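Malonyl CoA:acyl carrier protein malonyltransferase (Streptomyces coelicolor, PDB 1NM2) probably transfers the malonyl group from malonyl-CoA to holo-acyl carrier protein, supplying fatty acid biosynthesis. Local coordinates at residues L119-R122 / R123-M127; V150-L153 / E154-L158; E183-P186 / E187-K191; D302-D305 / A306-L310. One frame throughout, in Å; residues are numbered along the deposited sequence.

Contact 1: residues L119-R122 / R123-M127; sequences LVRR and RGLAM. With ACY (acetic acid), chain D.
Over one face of the Arg121 guanidinium lies the Leu125 methyl CD1, 3.6 Å from Arg121 NE and displaced toward the rim of the group. The second flat group, that of Arg123, carries Met127 SD on one face, 3.5 Å above its plane, and meets the bound acetate at its edge. These are i to i+4 pairs on helix 113-132, whose backbone bonds include Gly124 N to Val120 O at 2.9 Å. The Arg121 chain is bent at chi2 (-34°, away from a staggered value) and at chi3, and its guanidinium stands out beside the helix, where the Leu125 methyls reach back over it; its NH1 is hydrogen-bonded to Ser58 O. Arg123 is built the other way. With CG anti to the backbone N (chi1 -175°) and the chain straight as far as NE, it projects its charge into the active-site pocket. Both terminal nitrogens grip the same acetate oxygen: NH1 donates to OXT at 2.8 Å and NH2 to OXT at 3.2 Å, the latter more bent (136°). Met127 CE comes within 3.6 Å of that oxygen. Rotation of the guanidinium is further fixed by Gln61 OE1, which accepts from NH1, and by Ser98 OG, which accepts from NH2. Ser98 OG is also hydrogen-bonded to the acetate and sits in a GxSxG pattern consistent with a nucleophile elbow. Since acetate here mimics a malonyl group, the geometry implies that Arg123 probably pairs with the malonyl carboxylate, orienting the substrate beside the serine.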
ATOM      1  N   LEU A 119      13.569  -4.915  -2.288  1.00 20.89           N
ATOM      2  CA  LEU A 119      13.292  -4.360  -0.969  1.00 18.89           C
ATOM      3  C   LEU A 119      11.967  -4.879  -0.414  1.00 17.28           C
ATOM      4  O   LEU A 119      11.875  -5.247   0.760  1.00 17.38           O
ATOM      5  CB  LEU A 119      13.231  -2.832  -1.041  1.00 18.62           C
ATOM      6  CG  LEU A 119      12.964  -2.120   0.290  1.00 20.76           C
ATOM      7  CD1 LEU A 119      14.192  -2.246   1.192  1.00 20.49           C
ATOM      8  CD2 LEU A 119      12.644  -0.650   0.032  1.00 20.13           C
ATOM      9  N   VAL A 120      10.936  -4.895  -1.255  1.00 17.69           N
ATOM     10  CA  VAL A 120       9.622  -5.345  -0.814  1.00 17.35           C
ATOM     11  C   VAL A 120       9.565  -6.860  -0.590  1.00 18.99           C
ATOM     12  O   VAL A 120       8.776  -7.340   0.226  1.00 18.86           O
ATOM     13  CB  VAL A 120       8.515  -4.886  -1.803  1.00 18.83           C
ATOM     14  CG1 VAL A 120       8.538  -5.729  -3.068  1.00 17.80           C
ATOM     15  CG2 VAL A 120       7.164  -4.949  -1.125  1.00 19.70           C
ATOM     16  N   ARG A 121      10.399  -7.612  -1.306  1.00 17.77           N
ATOM     17  CA  ARG A 121      10.450  -9.063  -1.127  1.00 18.10           C
ATOM     18  C   ARG A 121      10.935  -9.246   0.320  1.00 18.18           C
ATOM     19  O   ARG A 121      10.391 -10.043   1.076  1.00 18.23           O
ATOM     20  CB  ARG A 121      11.470  -9.685  -2.089  1.00 19.27           C
ATOM     21  CG  ARG A 121      11.220 -11.136  -2.537  1.00 23.62           C
ATOM     22  CD  ARG A 121      10.583 -12.038  -1.490  1.00 24.95           C
ATOM     23  NE  ARG A 121      11.034 -13.424  -1.621  1.00 25.50           N
ATOM     24  CZ  ARG A 121      10.285 -14.494  -1.362  1.00 25.75           C
ATOM     25  NH1 ARG A 121       9.029 -14.355  -0.962  1.00 23.01           N
ATOM     26  NH2 ARG A 121      10.801 -15.711  -1.488  1.00 27.26           N
ATOM     27  N   ARG A 122      11.963  -8.486   0.693  1.00 17.25           N
ATOM     28  CA  ARG A 122      12.514  -8.546   2.047  1.00 18.85           C
ATOM     29  C   ARG A 122      11.503  -8.003   3.058  1.00 17.05           C
ATOM     30  O   ARG A 122      11.403  -8.494   4.183  1.00 17.66           O
ATOM     31  CB  ARG A 122      13.811  -7.735   2.130  1.00 20.28           C
ATOM     32  CG  ARG A 122      14.952  -8.307   1.303  1.00 26.23           C
ATOM     33  CD  ARG A 122      15.393  -9.656   1.855  1.00 30.49           C
ATOM     34  NE  ARG A 122      16.370 -10.321   0.998  1.00 31.68           N
ATOM     35  CZ  ARG A 122      17.009 -11.438   1.331  1.00 32.56           C
ATOM     36  NH1 ARG A 122      16.772 -12.010   2.508  1.00 29.98           N
ATOM     37  NH2 ARG A 122      17.876 -11.988   0.488  1.00 32.04           N
ATOM     38  N   ARG A 123      10.758  -6.980   2.654  1.00 16.74           N
ATOM     39  CA  ARG A 123       9.750  -6.390   3.523  1.00 15.30           C
ATOM     40  C   ARG A 123       8.731  -7.461   3.904  1.00 15.83           C
ATOM     41  O   ARG A 123       8.430  -7.652   5.084  1.00 14.63           O
ATOM     42  CB  ARG A 123       9.033  -5.238   2.802  1.00 15.91           C
ATOM     43  CG  ARG A 123       8.031  -4.454   3.664  1.00 16.08           C
ATOM     44  CD  ARG A 123       7.345  -3.379   2.824  1.00 16.06           C
ATOM     45  NE  ARG A 123       6.615  -2.392   3.613  1.00 16.84           N
ATOM     46  CZ  ARG A 123       5.356  -2.522   4.023  1.00 16.68           C
ATOM     47  NH1 ARG A 123       4.658  -3.612   3.726  1.00 16.16           N
ATOM     48  NH2 ARG A 123       4.787  -1.544   4.718  1.00 18.31           N
ATOM     49  N   GLY A 124       8.211  -8.156   2.898  1.00 14.17           N
ATOM     50  CA  GLY A 124       7.217  -9.191   3.138  1.00 16.67           C
ATOM     51  C   GLY A 124       7.694 -10.357   3.984  1.00 16.13           C
ATOM     52  O   GLY A 124       6.963 -10.846   4.844  1.00 15.57           O
ATOM     53  N   LEU A 125       8.914 -10.819   3.731  1.00 16.99           N
ATOM     54  CA  LEU A 125       9.479 -11.921   4.493  1.00 16.47           C
ATOM     55  C   LEU A 125       9.712 -11.477   5.934  1.00 17.53           C
ATOM     56  O   LEU A 125       9.353 -12.187   6.867  1.00 17.99           O
ATOM     57  CB  LEU A 125      10.804 -12.375   3.870  1.00 17.53           C
ATOM     58  CG  LEU A 125      10.726 -13.045   2.490  1.00 20.59           C
ATOM     59  CD1 LEU A 125      12.102 -13.080   1.849  1.00 22.60           C
ATOM     60  CD2 LEU A 125      10.162 -14.454   2.632  1.00 23.71           C
ATOM     61  N   ALA A 126      10.293 -10.291   6.112  1.00 17.16           N
ATOM     62  CA  ALA A 126      10.581  -9.769   7.446  1.00 18.04           C
ATOM     63  C   ALA A 126       9.340  -9.598   8.309  1.00 18.34           C
ATOM     64  O   ALA A 126       9.363  -9.904   9.500  1.00 18.68           O
ATOM     65  CB  ALA A 126      11.327  -8.430   7.342  1.00 16.79           C
ATOM     66  N   MET A 127       8.263  -9.090   7.717  1.00 18.57           N
ATOM     67  CA  MET A 127       7.024  -8.888   8.464  1.00 18.59           C
ATOM     68  C   MET A 127       6.356 -10.229   8.782  1.00 17.92           C
ATOM     69  O   MET A 127       5.721 -10.384   9.822  1.00 15.47           O
ATOM     70  CB  MET A 127       6.085  -7.964   7.674  1.00 17.51           C
ATOM     71  CG  MET A 127       6.631  -6.533   7.565  1.00 17.43           C
ATOM     72  SD  MET A 127       5.660  -5.381   6.569  1.00 17.21           S
ATOM     73  CE  MET A 127       4.379  -4.945   7.749  1.00 15.48           C
TER
HETATM   74  C   ACY D 425       1.210  -4.100   5.220  1.00 46.79           C
HETATM   75  O   ACY D 425       1.039  -5.265   4.669  1.00 47.17           O
HETATM   76  OXT ACY D 425       2.293  -3.425   5.280  1.00 46.92           O
HETATM   77  CH3 ACY D 425      -0.055  -3.524   5.837  1.00 45.31           C

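Contact 2: residues V150-L153 / E154-L158; sequences VAHL and ERLGL
Leu156 overlaps the His152 imidazole: its methyl CD1 stands 4.1 Å from the ring centroid and 17° off the normal, a CH-pi contact over one face, while CD2 reaches His152 NE2 at 3.7 Å. The ring is swung toward the later turn by chi1 of -175°, and its NE2 is hydrogen-bonded to Asp184 O. An alanine at His152 is likely to leave Asp184 O without this donor and to open a gap beside the methyls of Leu156. Two residues earlier, the Glu154 chain runs alongside Val150, bringing OE1 to 3.4 Å from Val150 CG1. The helix then ends in a Schellman motif. Gly157 takes a phi of 101°, and two bonds run back into the last turn: Leu158 N to Leu153 O at 2.9 Å and Gly157 N to Glu154 O at 2.9 Å. Leu153 O also receives a weak bond from Leu156 N. The cap brings Leu158 CB to 3.8 Å from Leu153 CD1, an apolar pair bridging the helix end. Helix 146-155 packs Leu153 on Ile169 and Ala171 of strand 168-172 and on Pro160 of strand 159-165, while His152 touches Leu181 and Leu158 touches Gln177, both of helix 175-183.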
ATOM      1  N   VAL A 150     -10.309   5.431  18.695  1.00 16.42           N
ATOM      2  CA  VAL A 150      -8.872   5.382  18.926  1.00 16.70           C
ATOM      3  C   VAL A 150      -8.596   5.392  20.429  1.00 17.63           C
ATOM      4  O   VAL A 150      -7.816   4.582  20.933  1.00 16.83           O
ATOM      5  CB  VAL A 150      -8.166   6.584  18.261  1.00 17.12           C
ATOM      6  CG1 VAL A 150      -6.718   6.686  18.741  1.00 16.40           C
ATOM      7  CG2 VAL A 150      -8.209   6.418  16.746  1.00 17.98           C
ATOM      8  N   ALA A 151      -9.246   6.306  21.145  1.00 16.72           N
ATOM      9  CA  ALA A 151      -9.065   6.402  22.592  1.00 15.99           C
ATOM     10  C   ALA A 151      -9.354   5.065  23.267  1.00 16.27           C
ATOM     11  O   ALA A 151      -8.586   4.603  24.105  1.00 17.42           O
ATOM     12  CB  ALA A 151      -9.984   7.486  23.163  1.00 16.28           C
ATOM     13  N   HIS A 152     -10.466   4.440  22.886  1.00 17.06           N
ATOM     14  CA  HIS A 152     -10.871   3.164  23.461  1.00 17.65           C
ATOM     15  C   HIS A 152      -9.899   2.026  23.151  1.00 18.65           C
ATOM     16  O   HIS A 152      -9.412   1.359  24.066  1.00 18.53           O
ATOM     17  CB  HIS A 152     -12.270   2.784  22.963  1.00 19.21           C
ATOM     18  CG  HIS A 152     -12.822   1.543  23.597  1.00 19.35           C
ATOM     19  ND1 HIS A 152     -13.469   1.554  24.813  1.00 21.86           N
ATOM     20  CD2 HIS A 152     -12.799   0.250  23.195  1.00 20.72           C
ATOM     21  CE1 HIS A 152     -13.824   0.322  25.133  1.00 23.01           C
ATOM     22  NE2 HIS A 152     -13.429  -0.489  24.168  1.00 20.62           N
ATOM     23  N   LEU A 153      -9.619   1.793  21.870  1.00 17.67           N
ATOM     24  CA  LEU A 153      -8.710   0.712  21.504  1.00 18.35           C
ATOM     25  C   LEU A 153      -7.330   0.896  22.134  1.00 19.13           C
ATOM     26  O   LEU A 153      -6.726  -0.073  22.588  1.00 17.83           O
ATOM     27  CB  LEU A 153      -8.593   0.594  19.979  1.00 18.19           C
ATOM     28  CG  LEU A 153      -7.924   1.724  19.198  1.00 19.00           C
ATOM     29  CD1 LEU A 153      -6.426   1.477  19.131  1.00 15.41           C
ATOM     30  CD2 LEU A 153      -8.517   1.780  17.789  1.00 16.96           C
ATOM     31  N   GLU A 154      -6.837   2.134  22.171  1.00 19.33           N
ATOM     32  CA  GLU A 154      -5.532   2.399  22.767  1.00 21.29           C
ATOM     33  C   GLU A 154      -5.559   2.126  24.267  1.00 21.54           C
ATOM     34  O   GLU A 154      -4.577   1.636  24.836  1.00 19.31           O
ATOM     35  CB  GLU A 154      -5.099   3.846  22.513  1.00 21.96           C
ATOM     36  CG  GLU A 154      -4.846   4.151  21.047  1.00 25.15           C
ATOM     37  CD  GLU A 154      -4.244   5.524  20.821  1.00 26.10           C
ATOM     38  OE1 GLU A 154      -4.728   6.503  21.431  1.00 29.61           O
ATOM     39  OE2 GLU A 154      -3.293   5.624  20.022  1.00 26.61           O
ATOM     40  N   ARG A 155      -6.682   2.445  24.905  1.00 22.89           N
ATOM     41  CA  ARG A 155      -6.818   2.205  26.337  1.00 24.72           C
ATOM     42  C   ARG A 155      -6.751   0.708  26.613  1.00 23.85           C
ATOM     43  O   ARG A 155      -6.331   0.283  27.687  1.00 24.12           O
ATOM     44  CB  ARG A 155      -8.148   2.744  26.854  1.00 26.96           C
ATOM     45  CG  ARG A 155      -8.060   4.080  27.563  1.00 31.63           C
ATOM     46  CD  ARG A 155      -9.383   4.370  28.247  1.00 35.22           C
ATOM     47  NE  ARG A 155      -9.743   3.278  29.146  1.00 36.79           N
ATOM     48  CZ  ARG A 155     -10.932   2.684  29.169  1.00 38.33           C
ATOM     49  NH1 ARG A 155     -11.888   3.074  28.338  1.00 38.31           N
ATOM     50  NH2 ARG A 155     -11.162   1.695  30.022  1.00 38.63           N
ATOM     51  N   LEU A 156      -7.186  -0.087  25.640  1.00 23.53           N
ATOM     52  CA  LEU A 156      -7.165  -1.534  25.779  1.00 22.69           C
ATOM     53  C   LEU A 156      -5.804  -2.096  25.397  1.00 22.17           C
ATOM     54  O   LEU A 156      -5.577  -3.302  25.486  1.00 22.44           O
ATOM     55  CB  LEU A 156      -8.257  -2.179  24.923  1.00 23.97           C
ATOM     56  CG  LEU A 156      -9.621  -2.367  25.593  1.00 25.68           C
ATOM     57  CD1 LEU A 156     -10.097  -1.056  26.212  1.00 24.97           C
ATOM     58  CD2 LEU A 156     -10.616  -2.871  24.552  1.00 25.40           C
ATOM     59  N   GLY A 157      -4.899  -1.220  24.967  1.00 20.48           N
ATOM     60  CA  GLY A 157      -3.561  -1.668  24.623  1.00 18.78           C
ATOM     61  C   GLY A 157      -3.273  -1.843  23.146  1.00 18.26           C
ATOM     62  O   GLY A 157      -2.166  -2.234  22.777  1.00 16.33           O
ATOM     63  N   LEU A 158      -4.257  -1.551  22.303  1.00 15.84           N
ATOM     64  CA  LEU A 158      -4.083  -1.677  20.861  1.00 17.39           C
ATOM     65  C   LEU A 158      -3.540  -0.372  20.284  1.00 17.02           C
ATOM     66  O   LEU A 158      -3.511   0.651  20.961  1.00 18.21           O
ATOM     67  CB  LEU A 158      -5.421  -1.989  20.182  1.00 16.99           C
ATOM     68  CG  LEU A 158      -6.221  -3.255  20.511  1.00 19.65           C
ATOM     69  CD1 LEU A 158      -5.356  -4.472  20.288  1.00 20.97           C
ATOM     70  CD2 LEU A 158      -6.739  -3.202  21.934  1.00 20.24           C
TER

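Contact 3: residues E183-P186 / E187-K191; sequences EDKP and EGVRK
Pro186 and Val189 close a type II beta turn, Val189 N donating to Pro186 O at 3.0 Å with an N-H...O angle of 158°, although the donor sits above the carbonyl plane. Gly188 at the third position has a phi of 85°, where a CB would jam against the carbonyl oxygen of Glu187. The same closure presses two apolar side chains together: Val189 CG2 lies 3.7 Å from Pro186 CB and also 3.7 Å from Pro186 CD, one methyl lying against the pyrrolidine ring, the two side chains crossing at a slant. Lys185 uses its aliphatic length instead. Its CD approaches Val189 O to 3.8 Å and its CE approaches Arg190 O to 3.7 Å, so the chain lies across the backbone of Val189 and Arg190. After this extended run, a turn at the last torsion (chi4 60°) directs NZ to its hydrogen bond with Asn182 O, at the end of helix 175-183. A serine replacing Lys185 would probably leave Asn182 O without this partner and uncover the backbone carbonyls of Val189 and Arg190. Past the turn, Arg190 and Lys191 both face Leu142 in a classic beta bulge, with backbone hydrogen bonds to it. The loop therefore leads from helix 175-183 into edge strand 189-194 of the mixed sheet, beside strand 136-143, with Pro186 resting on Leu141 of that strand and on Ser149 and His152 of helix 146-155, and Val189 also on Ser149.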
ATOM      1  N   GLU A 183     -15.176  -7.883  22.486  1.00 26.19           N
ATOM      2  CA  GLU A 183     -16.084  -8.114  23.600  1.00 27.53           C
ATOM      3  C   GLU A 183     -16.493  -6.785  24.225  1.00 26.45           C
ATOM      4  O   GLU A 183     -17.623  -6.623  24.686  1.00 27.67           O
ATOM      5  CB  GLU A 183     -15.413  -9.028  24.633  1.00 30.61           C
ATOM      6  CG  GLU A 183     -15.317 -10.484  24.163  1.00 35.17           C
ATOM      7  CD  GLU A 183     -14.351 -11.326  24.983  1.00 38.32           C
ATOM      8  OE1 GLU A 183     -14.483 -11.368  26.226  1.00 40.46           O
ATOM      9  OE2 GLU A 183     -13.458 -11.957  24.375  1.00 41.16           O
ATOM     10  N   ASP A 184     -15.566  -5.836  24.233  1.00 25.57           N
ATOM     11  CA  ASP A 184     -15.831  -4.510  24.771  1.00 24.64           C
ATOM     12  C   ASP A 184     -15.506  -3.507  23.667  1.00 23.40           C
ATOM     13  O   ASP A 184     -14.417  -2.928  23.626  1.00 21.46           O
ATOM     14  CB  ASP A 184     -14.975  -4.259  26.014  1.00 25.92           C
ATOM     15  CG  ASP A 184     -15.082  -2.831  26.520  1.00 28.35           C
ATOM     16  OD1 ASP A 184     -16.107  -2.166  26.243  1.00 28.44           O
ATOM     17  OD2 ASP A 184     -14.143  -2.379  27.206  1.00 31.37           O
ATOM     18  N   LYS A 185     -16.467  -3.322  22.770  1.00 22.23           N
ATOM     19  CA  LYS A 185     -16.307  -2.427  21.631  1.00 21.61           C
ATOM     20  C   LYS A 185     -16.425  -0.953  21.986  1.00 21.50           C
ATOM     21  O   LYS A 185     -17.042  -0.589  22.990  1.00 17.45           O
ATOM     22  CB  LYS A 185     -17.355  -2.742  20.562  1.00 20.14           C
ATOM     23  CG  LYS A 185     -17.322  -4.163  20.014  1.00 21.57           C
ATOM     24  CD  LYS A 185     -18.332  -4.309  18.875  1.00 20.14           C
ATOM     25  CE  LYS A 185     -18.388  -5.735  18.334  1.00 20.50           C
ATOM     26  NZ  LYS A 185     -18.786  -6.698  19.394  1.00 20.07           N
ATOM     27  N   PRO A 186     -15.818  -0.083  21.163  1.00 21.14           N
ATOM     28  CA  PRO A 186     -15.899   1.355  21.430  1.00 19.99           C
ATOM     29  C   PRO A 186     -17.347   1.748  21.155  1.00 21.27           C
ATOM     30  O   PRO A 186     -18.024   1.102  20.350  1.00 20.59           O
ATOM     31  CB  PRO A 186     -14.943   1.959  20.405  1.00 19.67           C
ATOM     32  CG  PRO A 186     -13.940   0.850  20.168  1.00 19.00           C
ATOM     33  CD  PRO A 186     -14.836  -0.365  20.100  1.00 20.62           C
ATOM     34  N   GLU A 187     -17.815   2.795  21.821  1.00 21.11           N
ATOM     35  CA  GLU A 187     -19.184   3.265  21.641  1.00 20.94           C
ATOM     36  C   GLU A 187     -19.502   3.501  20.168  1.00 20.10           C
ATOM     37  O   GLU A 187     -18.723   4.126  19.450  1.00 18.19           O
ATOM     38  CB  GLU A 187     -19.390   4.570  22.408  1.00 20.86           C
ATOM     39  CG  GLU A 187     -20.844   4.980  22.552  1.00 22.70           C
ATOM     40  CD  GLU A 187     -20.993   6.356  23.167  1.00 24.46           C
ATOM     41  OE1 GLU A 187     -20.131   6.730  23.994  1.00 23.65           O
ATOM     42  OE2 GLU A 187     -21.974   7.055  22.832  1.00 25.45           O
ATOM     43  N   GLY A 188     -20.650   2.995  19.724  1.00 20.03           N
ATOM     44  CA  GLY A 188     -21.054   3.183  18.341  1.00 19.71           C
ATOM     45  C   GLY A 188     -20.515   2.178  17.340  1.00 18.53           C
ATOM     46  O   GLY A 188     -21.055   2.059  16.243  1.00 19.37           O
ATOM     47  N   VAL A 189     -19.452   1.463  17.691  1.00 17.12           N
ATOM     48  CA  VAL A 189     -18.888   0.477  16.775  1.00 17.19           C
ATOM     49  C   VAL A 189     -19.828  -0.717  16.706  1.00 18.08           C
ATOM     50  O   VAL A 189     -20.236  -1.256  17.733  1.00 16.03           O
ATOM     51  CB  VAL A 189     -17.488  -0.006  17.228  1.00 16.23           C
ATOM     52  CG1 VAL A 189     -17.010  -1.151  16.329  1.00 15.05           C
ATOM     53  CG2 VAL A 189     -16.493   1.141  17.155  1.00 17.20           C
ATOM     54  N   ARG A 190     -20.174  -1.118  15.488  1.00 19.80           N
ATOM     55  CA  ARG A 190     -21.080  -2.242  15.279  1.00 22.11           C
ATOM     56  C   ARG A 190     -20.327  -3.560  15.193  1.00 23.32           C
ATOM     57  O   ARG A 190     -20.766  -4.580  15.733  1.00 23.59           O
ATOM     58  CB  ARG A 190     -21.855  -2.070  13.971  1.00 21.28           C
ATOM     59  CG  ARG A 190     -22.593  -0.760  13.816  1.00 22.36           C
ATOM     60  CD  ARG A 190     -23.347  -0.746  12.502  1.00 21.67           C
ATOM     61  NE  ARG A 190     -22.458  -0.851  11.348  1.00 23.10           N
ATOM     62  CZ  ARG A 190     -21.793   0.174  10.820  1.00 23.29           C
ATOM     63  NH1 ARG A 190     -21.916   1.390  11.344  1.00 21.93           N
ATOM     64  NH2 ARG A 190     -21.014  -0.014   9.760  1.00 20.70           N
ATOM     65  N   LYS A 191     -19.184  -3.533  14.522  1.00 23.19           N
ATOM     66  CA  LYS A 191     -18.423  -4.750  14.314  1.00 25.11           C
ATOM     67  C   LYS A 191     -16.918  -4.533  14.350  1.00 24.16           C
ATOM     68  O   LYS A 191     -16.413  -3.489  13.939  1.00 24.45           O
ATOM     69  CB  LYS A 191     -18.825  -5.319  12.951  1.00 27.19           C
ATOM     70  CG  LYS A 191     -18.902  -6.825  12.825  1.00 31.84           C
ATOM     71  CD  LYS A 191     -19.465  -7.168  11.446  1.00 33.00           C
ATOM     72  CE  LYS A 191     -19.506  -8.664  11.173  1.00 35.51           C
ATOM     73  NZ  LYS A 191     -20.048  -8.927   9.805  1.00 36.66           N
TER

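Contact 4: residues D302-D305 / A306-L310; sequences DDLD and AAREL
Leu304 and Asp305 meet Arg308 in an i to i+4 and i to i+3 contact within the opening turns of alpha-helix 304-314, the last helix of a chain with an alpha/beta hydrolase-like core. The helical bonding is direct evidence: Ala307 N donates to Asp303 O at 3.1 Å in the carbonyl plane, and Arg308 N donates to Leu304 O at 2.8 Å, nearly in line with the carbonyl bond. On the outer surface, Asp305 OD1 lies at the edge of the Arg308 guanidinium, 3.8 Å from NE, a long salt bridge whose carboxylate and guanidinium planes stand 75° apart. Such a spacing and twist suggest an electrostatic attraction more than a firm clasp. The Arg308 chain is extended from CG to NE, and a chi4 of -69° turns the guanidinium back over the preceding turn, bringing NH2 to 3.7 Å from Leu304 CB. Asp303 OD1 accepts from the backbone N of Lys299 and Thr300, tying Asp303 to the preceding loop. Two elements flank the contact: Leu304 and Ala307 touch Leu75 of helix 57-75, whereas Leu310 and Ala306 touch Leu296 of strand 294-297, an outermost strand of the parallel sheet. One water links Asp302 to Ala306, donating to Asp302 O at 2.6 Å and accepting from Ala306 N at 3.3 Å.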
ATOM      1  N   ASP A 302      -7.932  -3.050 -20.267  1.00 21.78           N
ATOM      2  CA  ASP A 302      -9.083  -2.426 -20.913  1.00 22.40           C
ATOM      3  C   ASP A 302      -9.424  -1.082 -20.267  1.00 22.80           C
ATOM      4  O   ASP A 302     -10.168  -0.285 -20.838  1.00 23.43           O
ATOM      5  CB  ASP A 302     -10.296  -3.365 -20.841  1.00 23.76           C
ATOM      6  CG  ASP A 302     -10.168  -4.566 -21.766  1.00 24.25           C
ATOM      7  OD1 ASP A 302     -10.837  -5.588 -21.508  1.00 26.52           O
ATOM      8  OD2 ASP A 302      -9.410  -4.495 -22.758  1.00 25.71           O
ATOM      9  N   ASP A 303      -8.880  -0.834 -19.079  1.00 22.59           N
ATOM     10  CA  ASP A 303      -9.124   0.420 -18.363  1.00 23.62           C
ATOM     11  C   ASP A 303      -8.142   1.512 -18.800  1.00 24.07           C
ATOM     12  O   ASP A 303      -8.324   2.684 -18.477  1.00 24.31           O
ATOM     13  CB  ASP A 303      -8.983   0.197 -16.848  1.00 24.46           C
ATOM     14  CG  ASP A 303     -10.107  -0.649 -16.263  1.00 24.27           C
ATOM     15  OD1 ASP A 303      -9.865  -1.362 -15.266  1.00 23.66           O
ATOM     16  OD2 ASP A 303     -11.237  -0.591 -16.786  1.00 24.86           O
ATOM     17  N   LEU A 304      -7.108   1.123 -19.541  1.00 24.43           N
ATOM     18  CA  LEU A 304      -6.070   2.055 -19.988  1.00 24.74           C
ATOM     19  C   LEU A 304      -6.501   3.252 -20.839  1.00 26.53           C
ATOM     20  O   LEU A 304      -6.048   4.370 -20.597  1.00 25.28           O
ATOM     21  CB  LEU A 304      -4.959   1.280 -20.703  1.00 24.53           C
ATOM     22  CG  LEU A 304      -4.166   0.379 -19.748  1.00 24.29           C
ATOM     23  CD1 LEU A 304      -3.195  -0.498 -20.523  1.00 24.71           C
ATOM     24  CD2 LEU A 304      -3.428   1.252 -18.735  1.00 24.26           C
ATOM     25  N   ASP A 305      -7.352   3.029 -21.836  1.00 26.96           N
ATOM     26  CA  ASP A 305      -7.812   4.130 -22.683  1.00 28.18           C
ATOM     27  C   ASP A 305      -8.459   5.242 -21.861  1.00 27.28           C
ATOM     28  O   ASP A 305      -8.140   6.418 -22.036  1.00 25.59           O
ATOM     29  CB  ASP A 305      -8.795   3.614 -23.739  1.00 30.54           C
ATOM     30  CG  ASP A 305      -8.098   3.181 -25.013  1.00 32.70           C
ATOM     31  OD1 ASP A 305      -6.982   2.631 -24.918  1.00 34.56           O
ATOM     32  OD2 ASP A 305      -8.664   3.383 -26.108  1.00 35.17           O
ATOM     33  N   ALA A 306      -9.364   4.870 -20.962  1.00 25.92           N
ATOM     34  CA  ALA A 306     -10.027   5.850 -20.111  1.00 25.59           C
ATOM     35  C   ALA A 306      -8.992   6.546 -19.222  1.00 25.03           C
ATOM     36  O   ALA A 306      -9.099   7.740 -18.941  1.00 23.69           O
ATOM     37  CB  ALA A 306     -11.085   5.171 -19.251  1.00 23.41           C
ATOM     38  N   ALA A 307      -7.991   5.794 -18.778  1.00 23.30           N
ATOM     39  CA  ALA A 307      -6.948   6.358 -17.931  1.00 23.28           C
ATOM     40  C   ALA A 307      -6.129   7.384 -18.708  1.00 24.14           C
ATOM     41  O   ALA A 307      -5.823   8.457 -18.194  1.00 25.24           O
ATOM     42  CB  ALA A 307      -6.039   5.249 -17.408  1.00 20.44           C
ATOM     43  N   ARG A 308      -5.773   7.049 -19.946  1.00 26.75           N
ATOM     44  CA  ARG A 308      -4.991   7.955 -20.785  1.00 28.58           C
ATOM     45  C   ARG A 308      -5.723   9.284 -20.972  1.00 29.32           C
ATOM     46  O   ARG A 308      -5.105  10.349 -20.961  1.00 27.51           O
ATOM     47  CB  ARG A 308      -4.729   7.332 -22.156  1.00 31.23           C
ATOM     48  CG  ARG A 308      -4.048   5.977 -22.132  1.00 34.99           C
ATOM     49  CD  ARG A 308      -3.997   5.399 -23.544  1.00 38.31           C
ATOM     50  NE  ARG A 308      -3.703   3.966 -23.556  1.00 41.22           N
ATOM     51  CZ  ARG A 308      -2.533   3.437 -23.216  1.00 41.69           C
ATOM     52  NH1 ARG A 308      -1.533   4.223 -22.838  1.00 42.27           N
ATOM     53  NH2 ARG A 308      -2.365   2.122 -23.248  1.00 42.37           N
ATOM     54  N   GLU A 309      -7.041   9.216 -21.149  1.00 29.73           N
ATOM     55  CA  GLU A 309      -7.836  10.427 -21.331  1.00 31.87           C
ATOM     56  C   GLU A 309      -7.744  11.284 -20.076  1.00 31.04           C
ATOM     57  O   GLU A 309      -7.568  12.503 -20.146  1.00 30.52           O
ATOM     58  CB  GLU A 309      -9.303  10.079 -21.587  1.00 35.09           C
ATOM     59  CG  GLU A 309      -9.524   9.053 -22.681  1.00 40.39           C
ATOM     60  CD  GLU A 309     -10.992   8.740 -22.886  1.00 44.29           C
ATOM     61  OE1 GLU A 309     -11.692   8.452 -21.888  1.00 46.28           O
ATOM     62  OE2 GLU A 309     -11.447   8.777 -24.048  1.00 47.70           O
ATOM     63  N   LEU A 310      -7.867  10.635 -18.923  1.00 30.52           N
ATOM     64  CA  LEU A 310      -7.805  11.332 -17.650  1.00 29.05           C
ATOM     65  C   LEU A 310      -6.425  11.956 -17.470  1.00 29.76           C
ATOM     66  O   LEU A 310      -6.301  13.094 -17.015  1.00 28.82           O
ATOM     67  CB  LEU A 310      -8.103  10.360 -16.509  1.00 29.40           C
ATOM     68  CG  LEU A 310      -8.464  10.988 -15.162  1.00 29.24           C
ATOM     69  CD1 LEU A 310      -9.622  11.970 -15.342  1.00 29.22           C
ATOM     70  CD2 LEU A 310      -8.841   9.887 -14.177  1.00 29.41           C
TER
HETATM   71  O   HOH W   1     -11.117   2.092 -20.809  1.00 26.94           O

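Along the chain the four contacts come in series. Contacts 2 and 3 are the close pair, with centres 12 Å apart: they touch through His152, whose ring packs on Pro186 (His152 CD2 to Pro186 CG 3.3 Å), joining helix 146-155 to the loop that enters strand 189-194 of the mixed sheet. Contact 1, on helix 113-132, has its centre about 13 Å from the chain's centre and about 28 Å from that of contact 2. Contact 4 lies across the chain's centre from contacts 1 and 2, its centre about 32 Å and 43 Å from theirs. The acetate-binding arginine thus lies nearer the middle than the other contacts, contacts 2 and 3 by the mixed sheet and contact 4 by the parallel one.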